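Local coordinates for protein haloacid dehalogenase-like hydrolase (Klebsiella pneumoniae subsp. pneumoniae, PDB 3PGV) that is probably a magnesium-dependent phosphatase of the Cof family within the haloacid dehalogenase-like hydrolases, and holds a calcium ion in this crystal, at residues Val124-His135 against Val147-Pro155; Leu241-Asn252 against His261-Asn270. All coordinates share one frame; numbering follows the deposited sequence.

Contact 1: Val124-His135 against Val147-Pro155. With EDO (1,2-ethanediol), chain I.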
# COMPACT_ATOMS: atom_id res chain seq x y z
N VAL A 124 1.39 4.83 -14.19
CA VAL A 124 2.44 5.59 -13.51
C VAL A 124 1.83 6.61 -12.54
O VAL A 124 0.93 7.36 -12.93
CB VAL A 124 3.36 6.31 -14.56
CG1 VAL A 124 4.43 7.14 -13.88
CG2 VAL A 124 3.99 5.31 -15.52
N TYR A 125 2.34 6.67 -11.30
CA TYR A 125 2.02 7.77 -10.39
C TYR A 125 3.19 8.72 -10.35
O TYR A 125 4.25 8.37 -9.83
CB TYR A 125 1.70 7.28 -8.97
CG TYR A 125 0.34 6.61 -8.81
CD1 TYR A 125 -0.64 6.73 -9.80
CD2 TYR A 125 0.01 5.93 -7.64
CE1 TYR A 125 -1.88 6.12 -9.66
CE2 TYR A 125 -1.23 5.31 -7.49
CZ TYR A 125 -2.17 5.41 -8.50
OH TYR A 125 -3.41 4.80 -8.35
N ARG A 126 3.07 9.87 -11.05
CA ARG A 126 4.08 10.91 -11.05
C ARG A 126 3.57 12.06 -10.24
O ARG A 126 2.61 12.73 -10.66
CB ARG A 126 4.40 11.37 -12.47
CG ARG A 126 5.50 12.41 -12.51
CD ARG A 126 5.83 12.85 -13.92
NE ARG A 126 7.01 13.71 -13.93
CZ ARG A 126 6.98 15.00 -13.64
NH1 ARG A 126 5.84 15.60 -13.33
NH2 ARG A 126 8.10 15.71 -13.64
N GLU A 127 4.15 12.28 -9.04
CA GLU A 127 3.69 13.32 -8.11
C GLU A 127 2.18 13.17 -7.86
O GLU A 127 1.75 12.09 -7.45
CB GLU A 127 4.04 14.75 -8.63
CG GLU A 127 5.52 14.97 -8.93
CD GLU A 127 6.48 14.93 -7.75
OE1 GLU A 127 6.05 14.57 -6.63
OE2 GLU A 127 7.68 15.23 -7.96
N ASP A 128 1.38 14.19 -8.18
CA ASP A 128 -0.07 14.14 -7.98
C ASP A 128 -0.83 13.71 -9.24
O ASP A 128 -2.05 13.84 -9.29
CB ASP A 128 -0.60 15.49 -7.47
CG ASP A 128 -0.32 15.73 -6.00
OD1 ASP A 128 -0.05 14.73 -5.26
OD2 ASP A 128 -0.49 16.89 -5.55
N GLU A 129 -0.12 13.15 -10.22
CA GLU A 129 -0.76 12.73 -11.47
C GLU A 129 -0.70 11.24 -11.72
O GLU A 129 0.25 10.57 -11.30
CB GLU A 129 -0.20 13.50 -12.67
CG GLU A 129 -0.54 14.97 -12.67
CD GLU A 129 -0.13 15.68 -13.94
OE1 GLU A 129 1.05 15.53 -14.35
OE2 GLU A 129 -0.99 16.38 -14.54
N TRP A 130 -1.69 10.73 -12.45
CA TRP A 130 -1.78 9.34 -12.82
C TRP A 130 -1.72 9.23 -14.32
O TRP A 130 -2.49 9.88 -15.02
CB TRP A 130 -3.07 8.73 -12.24
CG TRP A 130 -3.47 7.39 -12.80
CD1 TRP A 130 -2.64 6.38 -13.18
CD2 TRP A 130 -4.81 6.85 -12.83
NE1 TRP A 130 -3.38 5.27 -13.54
CE2 TRP A 130 -4.71 5.51 -13.28
CE3 TRP A 130 -6.07 7.36 -12.50
CZ2 TRP A 130 -5.83 4.72 -13.49
CZ3 TRP A 130 -7.19 6.56 -12.69
CH2 TRP A 130 -7.07 5.26 -13.19
N TYR A 131 -0.71 8.49 -14.83
CA TYR A 131 -0.52 8.29 -16.26
C TYR A 131 -0.76 6.86 -16.66
O TYR A 131 -0.53 5.94 -15.87
CB TYR A 131 0.88 8.76 -16.70
CG TYR A 131 1.03 10.26 -16.72
CD1 TYR A 131 1.45 10.96 -15.58
CD2 TYR A 131 0.71 11.00 -17.86
CE1 TYR A 131 1.57 12.35 -15.59
CE2 TYR A 131 0.80 12.39 -17.87
CZ TYR A 131 1.25 13.06 -16.74
OH TYR A 131 1.37 14.43 -16.76
N MSE A 132 -1.22 6.66 -17.88
CA MSE A 132 -1.53 5.34 -18.42
C MSE A 132 -1.06 5.31 -19.87
O MSE A 132 -1.18 6.32 -20.57
CB MSE A 132 -3.04 5.13 -18.36
CG MSE A 132 -3.43 3.79 -17.88
SE MSE A 132 -5.34 3.65 -17.58
CE MSE A 132 -5.96 4.06 -19.28
N ASN A 133 -0.44 4.19 -20.31
CA ASN A 133 0.10 4.13 -21.68
C ASN A 133 -0.98 4.03 -22.74
O ASN A 133 -0.80 4.54 -23.85
CB ASN A 133 1.17 3.03 -21.83
CG ASN A 133 0.67 1.63 -21.64
OD1 ASN A 133 -0.34 1.38 -20.97
ND2 ASN A 133 1.45 0.67 -22.10
N ARG A 134 -2.13 3.43 -22.39
CA ARG A 134 -3.29 3.34 -23.29
C ARG A 134 -4.55 3.01 -22.49
O ARG A 134 -4.44 2.50 -21.38
CB ARG A 134 -3.06 2.29 -24.40
CG ARG A 134 -3.09 0.87 -23.91
CD ARG A 134 -2.78 -0.08 -25.03
NE ARG A 134 -1.44 -0.63 -24.91
CZ ARG A 134 -1.16 -1.76 -24.28
NH1 ARG A 134 -2.14 -2.48 -23.73
NH2 ARG A 134 0.09 -2.19 -24.19
N HIS A 135 -5.74 3.31 -23.04
CA HIS A 135 -7.02 3.00 -22.39
C HIS A 135 -7.11 1.52 -22.01
O HIS A 135 -6.70 0.66 -22.81
CB HIS A 135 -8.20 3.37 -23.30
CG HIS A 135 -8.28 4.82 -23.65
ND1 HIS A 135 -8.74 5.75 -22.73
CD2 HIS A 135 -8.03 5.44 -24.82
CE1 HIS A 135 -8.71 6.92 -23.37
NE2 HIS A 135 -8.30 6.78 -24.63
N VAL A 147 -11.79 13.37 -7.20
CA VAL A 147 -11.59 13.25 -8.64
C VAL A 147 -10.12 12.87 -8.91
O VAL A 147 -9.21 13.65 -8.63
CB VAL A 147 -11.99 14.57 -9.38
CG1 VAL A 147 -11.70 14.46 -10.88
CG2 VAL A 147 -13.47 14.90 -9.14
N PHE A 148 -9.89 11.63 -9.36
CA PHE A 148 -8.55 11.15 -9.68
C PHE A 148 -8.56 10.38 -11.02
O PHE A 148 -8.99 9.23 -11.07
CB PHE A 148 -7.97 10.29 -8.51
CG PHE A 148 -6.48 9.99 -8.61
CD1 PHE A 148 -5.55 11.02 -8.67
CD2 PHE A 148 -6.02 8.68 -8.54
CE1 PHE A 148 -4.18 10.74 -8.75
CE2 PHE A 148 -4.64 8.41 -8.59
CZ PHE A 148 -3.74 9.44 -8.70
N ASN A 149 -8.17 11.08 -12.12
CA ASN A 149 -8.22 10.54 -13.48
C ASN A 149 -6.85 10.26 -14.03
O ASN A 149 -5.86 10.74 -13.50
CB ASN A 149 -8.92 11.51 -14.40
CG ASN A 149 -10.31 11.83 -13.97
OD1 ASN A 149 -11.12 10.95 -13.63
ND2 ASN A 149 -10.64 13.10 -14.01
N TYR A 150 -6.78 9.51 -15.12
CA TYR A 150 -5.52 9.24 -15.78
C TYR A 150 -5.35 10.20 -16.95
O TYR A 150 -6.33 10.76 -17.44
CB TYR A 150 -5.45 7.75 -16.28
CG TYR A 150 -6.52 7.40 -17.31
CD1 TYR A 150 -6.38 7.77 -18.65
CD2 TYR A 150 -7.65 6.67 -16.96
CE1 TYR A 150 -7.37 7.49 -19.59
CE2 TYR A 150 -8.64 6.36 -17.89
CZ TYR A 150 -8.48 6.76 -19.21
OH TYR A 150 -9.44 6.43 -20.14
N LYS A 151 -4.10 10.44 -17.34
CA LYS A 151 -3.75 11.06 -18.59
C LYS A 151 -3.05 9.99 -19.40
O LYS A 151 -2.37 9.14 -18.82
CB LYS A 151 -2.77 12.23 -18.37
CG LYS A 151 -3.38 13.52 -17.88
CD LYS A 151 -2.32 14.64 -17.97
CE LYS A 151 -2.70 15.91 -17.27
NZ LYS A 151 -1.57 16.87 -17.27
N LEU A 152 -3.15 10.04 -20.71
CA LEU A 152 -2.42 9.09 -21.56
C LEU A 152 -1.04 9.62 -21.87
O LEU A 152 -0.83 10.83 -21.89
CB LEU A 152 -3.20 8.82 -22.86
CG LEU A 152 -4.54 8.10 -22.72
CD1 LEU A 152 -5.24 8.02 -24.05
CD2 LEU A 152 -4.36 6.71 -22.13
N TYR A 153 -0.09 8.71 -22.13
CA TYR A 153 1.26 9.13 -22.54
C TYR A 153 1.78 8.27 -23.69
O TYR A 153 1.57 7.06 -23.70
CB TYR A 153 2.25 9.16 -21.34
CG TYR A 153 2.70 7.79 -20.87
CD1 TYR A 153 1.98 7.10 -19.90
CD2 TYR A 153 3.88 7.23 -21.34
CE1 TYR A 153 2.42 5.86 -19.43
CE2 TYR A 153 4.31 5.98 -20.89
CZ TYR A 153 3.57 5.29 -19.95
OH TYR A 153 3.98 4.05 -19.52
N GLU A 154 2.41 8.90 -24.67
CA GLU A 154 3.01 8.21 -25.79
C GLU A 154 4.51 7.99 -25.51
O GLU A 154 5.06 8.66 -24.64
CB GLU A 154 2.80 9.01 -27.09
CG GLU A 154 1.35 8.97 -27.59
CD GLU A 154 0.83 7.58 -27.94
OE1 GLU A 154 1.40 6.95 -28.86
OE2 GLU A 154 -0.17 7.15 -27.32
N PRO A 155 5.16 6.99 -26.16
CA PRO A 155 6.58 6.75 -25.85
C PRO A 155 7.42 8.01 -25.85
O PRO A 155 7.35 8.81 -26.78
CB PRO A 155 7.01 5.77 -26.95
CG PRO A 155 5.76 5.05 -27.32
CD PRO A 155 4.64 6.04 -27.17
C1 EDO I . -3.87 13.18 -14.09
O1 EDO I . -4.22 14.43 -14.70
C2 EDO I . -4.09 13.29 -12.59
O2 EDO I . -4.06 11.99 -11.98

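Contact 2: Leu241-Asn252 against His261-Asn270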
# COMPACT_ATOMS: atom_id res chain seq x y z
N LEU A 241 4.38 -6.79 7.57
CA LEU A 241 3.92 -7.82 8.49
C LEU A 241 5.06 -8.57 9.15
O LEU A 241 4.93 -8.97 10.30
CB LEU A 241 2.95 -8.80 7.80
CG LEU A 241 1.65 -8.18 7.24
CD1 LEU A 241 0.77 -9.26 6.62
CD2 LEU A 241 0.89 -7.44 8.31
N SER A 242 6.18 -8.78 8.43
CA SER A 242 7.33 -9.50 8.99
C SER A 242 8.28 -8.58 9.77
O SER A 242 8.91 -9.05 10.72
CB SER A 242 8.08 -10.26 7.90
OG SER A 242 8.42 -9.42 6.81
N MSE A 243 8.36 -7.29 9.41
CA MSE A 243 9.23 -6.32 10.13
C MSE A 243 8.59 -5.83 11.44
O MSE A 243 9.30 -5.46 12.35
CB MSE A 243 9.58 -5.12 9.25
CG MSE A 243 10.48 -5.47 8.08
SE MSE A 243 10.57 -4.03 6.78
CE MSE A 243 11.59 -2.72 7.81
N ALA A 244 7.26 -5.76 11.50
CA ALA A 244 6.55 -5.30 12.69
C ALA A 244 6.79 -6.25 13.85
O ALA A 244 7.06 -7.43 13.62
CB ALA A 244 5.06 -5.20 12.41
N GLY A 245 6.69 -5.74 15.08
CA GLY A 245 6.82 -6.57 16.29
C GLY A 245 5.83 -7.72 16.27
O GLY A 245 6.18 -8.86 16.60
N LYS A 246 4.60 -7.45 15.77
CA LYS A 246 3.53 -8.44 15.60
C LYS A 246 2.83 -8.21 14.24
O LYS A 246 2.37 -7.09 13.96
CB LYS A 246 2.52 -8.34 16.76
CG LYS A 246 1.25 -9.17 16.57
CD LYS A 246 1.50 -10.68 16.64
CE LYS A 246 0.22 -11.44 16.43
NZ LYS A 246 0.45 -12.90 16.41
N GLY A 247 2.78 -9.24 13.41
CA GLY A 247 2.12 -9.19 12.12
C GLY A 247 0.94 -10.15 12.02
O GLY A 247 1.07 -11.32 12.36
N CYS A 248 -0.22 -9.64 11.55
CA CYS A 248 -1.44 -10.46 11.36
C CYS A 248 -1.83 -10.51 9.90
O CYS A 248 -1.98 -9.46 9.27
CB CYS A 248 -2.58 -9.94 12.22
SG CYS A 248 -2.31 -10.10 13.99
N ILE A 249 -2.06 -11.72 9.38
CA ILE A 249 -2.52 -11.92 8.00
C ILE A 249 -4.04 -12.14 8.00
O ILE A 249 -4.56 -12.92 8.80
CB ILE A 249 -1.75 -13.13 7.34
CG1 ILE A 249 -0.23 -12.84 7.24
CG2 ILE A 249 -2.35 -13.49 5.96
CD1 ILE A 249 0.61 -14.05 6.70
N MSE A 250 -4.76 -11.43 7.12
CA MSE A 250 -6.22 -11.56 6.99
C MSE A 250 -6.58 -12.95 6.46
O MSE A 250 -5.84 -13.49 5.64
CB MSE A 250 -6.78 -10.49 6.02
CG MSE A 250 -6.40 -9.07 6.40
SE MSE A 250 -6.96 -8.61 8.18
CE MSE A 250 -8.86 -8.75 7.96
N ALA A 251 -7.74 -13.50 6.88
CA ALA A 251 -8.21 -14.78 6.34
C ALA A 251 -8.44 -14.66 4.83
O ALA A 251 -8.19 -15.62 4.08
CB ALA A 251 -9.50 -15.21 7.03
N ASN A 252 -8.85 -13.46 4.37
CA ASN A 252 -9.13 -13.21 2.96
C ASN A 252 -7.86 -12.88 2.16
O ASN A 252 -7.95 -12.53 0.99
CB ASN A 252 -10.13 -12.09 2.83
CG ASN A 252 -9.74 -10.84 3.58
OD1 ASN A 252 -9.89 -10.75 4.80
ND2 ASN A 252 -9.24 -9.84 2.87
N HIS A 261 4.93 -16.37 4.50
CA HIS A 261 5.08 -16.14 5.93
C HIS A 261 4.16 -17.05 6.76
O HIS A 261 3.22 -16.56 7.39
CB HIS A 261 4.85 -14.66 6.27
CG HIS A 261 5.88 -13.76 5.66
ND1 HIS A 261 7.15 -13.65 6.18
CD2 HIS A 261 5.78 -12.94 4.58
CE1 HIS A 261 7.79 -12.79 5.41
NE2 HIS A 261 7.00 -12.32 4.45
N PRO A 262 4.46 -18.37 6.82
CA PRO A 262 3.60 -19.28 7.60
C PRO A 262 3.72 -19.07 9.12
O PRO A 262 2.85 -19.52 9.88
CB PRO A 262 4.10 -20.67 7.19
CG PRO A 262 5.50 -20.46 6.79
CD PRO A 262 5.57 -19.10 6.17
N GLU A 263 4.78 -18.37 9.56
CA GLU A 263 5.01 -18.08 10.99
C GLU A 263 4.05 -17.00 11.54
O GLU A 263 3.97 -16.80 12.75
CB GLU A 263 6.48 -17.67 11.24
CG GLU A 263 6.85 -16.28 10.73
CD GLU A 263 7.04 -16.12 9.23
OE1 GLU A 263 7.07 -17.15 8.52
OE2 GLU A 263 7.23 -14.97 8.78
N LEU A 264 3.37 -16.27 10.64
CA LEU A 264 2.48 -15.19 11.06
C LEU A 264 1.07 -15.68 11.34
O LEU A 264 0.56 -16.56 10.64
CB LEU A 264 2.46 -14.06 10.02
CG LEU A 264 3.80 -13.34 9.77
CD1 LEU A 264 3.65 -12.28 8.74
CD2 LEU A 264 4.35 -12.74 11.08
N GLU A 265 0.44 -15.09 12.35
CA GLU A 265 -0.93 -15.42 12.71
C GLU A 265 -1.89 -15.01 11.61
O GLU A 265 -1.80 -13.88 11.09
CB GLU A 265 -1.31 -14.73 14.03
CG GLU A 265 -2.70 -15.09 14.54
CD GLU A 265 -3.17 -14.29 15.74
OE1 GLU A 265 -2.47 -13.34 16.15
OE2 GLU A 265 -4.27 -14.60 16.26
N VAL A 266 -2.80 -15.91 11.24
CA VAL A 266 -3.86 -15.60 10.29
C VAL A 266 -5.14 -15.32 11.09
O VAL A 266 -5.59 -16.18 11.85
CB VAL A 266 -4.07 -16.73 9.23
CG1 VAL A 266 -5.23 -16.39 8.29
CG2 VAL A 266 -2.80 -16.97 8.44
N ILE A 267 -5.66 -14.08 10.99
CA ILE A 267 -6.88 -13.72 11.70
C ILE A 267 -8.09 -13.85 10.77
O ILE A 267 -7.95 -14.39 9.66
CB ILE A 267 -6.78 -12.31 12.37
CG1 ILE A 267 -6.69 -11.17 11.32
CG2 ILE A 267 -5.61 -12.28 13.36
CD1 ILE A 267 -6.99 -9.76 11.89
N GLY A 268 -9.26 -13.40 11.23
CA GLY A 268 -10.50 -13.50 10.46
C GLY A 268 -10.53 -12.66 9.19
O GLY A 268 -9.54 -12.01 8.84
N SER A 269 -11.67 -12.67 8.50
CA SER A 269 -11.87 -11.93 7.26
C SER A 269 -12.25 -10.48 7.56
O SER A 269 -12.90 -10.21 8.58
CB SER A 269 -12.97 -12.60 6.43
OG SER A 269 -13.20 -11.92 5.21
N ASN A 270 -11.96 -9.56 6.62
CA ASN A 270 -12.42 -8.17 6.75
C ASN A 270 -13.98 -8.12 6.68
O ASN A 270 -14.59 -7.16 7.16
CB ASN A 270 -11.78 -7.25 5.69
CG ASN A 270 -12.16 -7.58 4.27
OD1 ASN A 270 -12.33 -8.75 3.90
ND2 ASN A 270 -12.26 -6.55 3.43
O HOH W 1 1.85 -13.29 13.89

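Contact 1: Val124-His135 against Val147-Pro155
At the margin of the mixed sheet of the cap, the domain that Cof-type hydrolases add to the haloacid dehalogenase core, edge strand 150-152 runs parallel to strand 129-132; W130, Y131 and M132 meet K151, L152 and Y153. K151 N donates to W130 O, M132 N to K151 O, and Y153 N to M132 O, the last at 3.1 Å. Around W130 and M132 aromatic groups interlock. W130 lays a face of its indole against Y150, whose CB stands 3.7 Å from the centroid of the W130 six-membered ring in a CH-pi contact, while the Y150 ring turns its edge to the same indole, planes at 82°. Set between its own N and carbonyl carbon (chi1 62°), CG of Y150 sends the phenol across the end of M132. The selenomethionine methyl CE sits over the ring centre, 3.5 Å from the Y150 centroid, with SE over the same face as a Met-aromatic contact. H135 ND1 and Y150 OH share a 2.8 Å hydrogen bond, the hydroxyl lying in the imidazole plane. Beyond W130, F148 meets Y125 in an offset edge-to-face pair, CE2 lying 3.7 Å from Y125 CE1. A 1,2-ethanediol, probably from the crystallisation liquor, bridges the backbones through O2, which accepts from W130 N and donates to N149 O. On the Y131 side K151 runs alongside the tyrosine ring and its NZ forms a 2.8 Å salt bridge with E129 OE2, approaching on the syn side; Y131 OH holds the other oxygen, OE1, from above the carboxylate plane. Strand 129-132 is flanked by 150-152 and, through the type II' turn R126-E129, by antiparallel strand 121-126, itself bordered by antiparallel strand 163-169; Y153 OH reaches F111 O, just beyond helix 104-110.

Contact 2: Leu241-Asn252 against His261-Asn270
With chi1 of -63° and an extended end (chi2 175°), I249 carries CD1 to L264, where it lies 3.8 Å from L264 CB, the two side chains crossing at about a right angle. L264 has the same extended form and sends CD1 to L241 CB, 3.7 Å away. This packing belongs to the beta-alpha-beta unit of strand 246-249, helix 255-260 and strand 265-266, at one margin of the Rossmann-like core sheet. The parallel strands are joined by I249 N to E265 O and by I267 N to I249 O, at 2.7 Å. At the K246 end, NZ makes a 3.0 Å salt bridge to E265 OE1 from the anti side; that oxygen also bonds Y278 OH of helix 274-283. A water accepts from K246 NZ and E265 N and donates to G247 O, spanning strands too far apart here for a direct bond. M250, folded back at chi2 and chi3, rests SE 3.9 Å from I267 CD1. Toward the calcium site, A251 N bonds G268 O from above its carbonyl plane. N252, whose side chain comes within about 4 Å of that of the calcium ligand D233, gives ND2 to G30 O, and its OD1 accepts N270 N at 3.0 Å, the donor standing 44° out of the amide plane.

How the contacts relate
From the N terminus, the chain first builds much of the core sheet, including strand 23-27 that ends at calcium ligand D27, before entering the six-stranded cap sheet. There contact 1 closes a short loop, partly unmodelled, that runs from 135 to 147 and sets strand 150-152 at the sheet's margin. After the cap is complete, helix 210-220 leads to core strand 228-232, followed by calcium ligand D233. Contact 2 then closes the helical crossover 255-260 and adds 265-266, the edge strand at one margin of the core sheet. The contacts follow in series, neither nesting nor crossing. The centres of contact 1 and contact 2 lie about 33 Å apart, on opposite sides of the chain's centre.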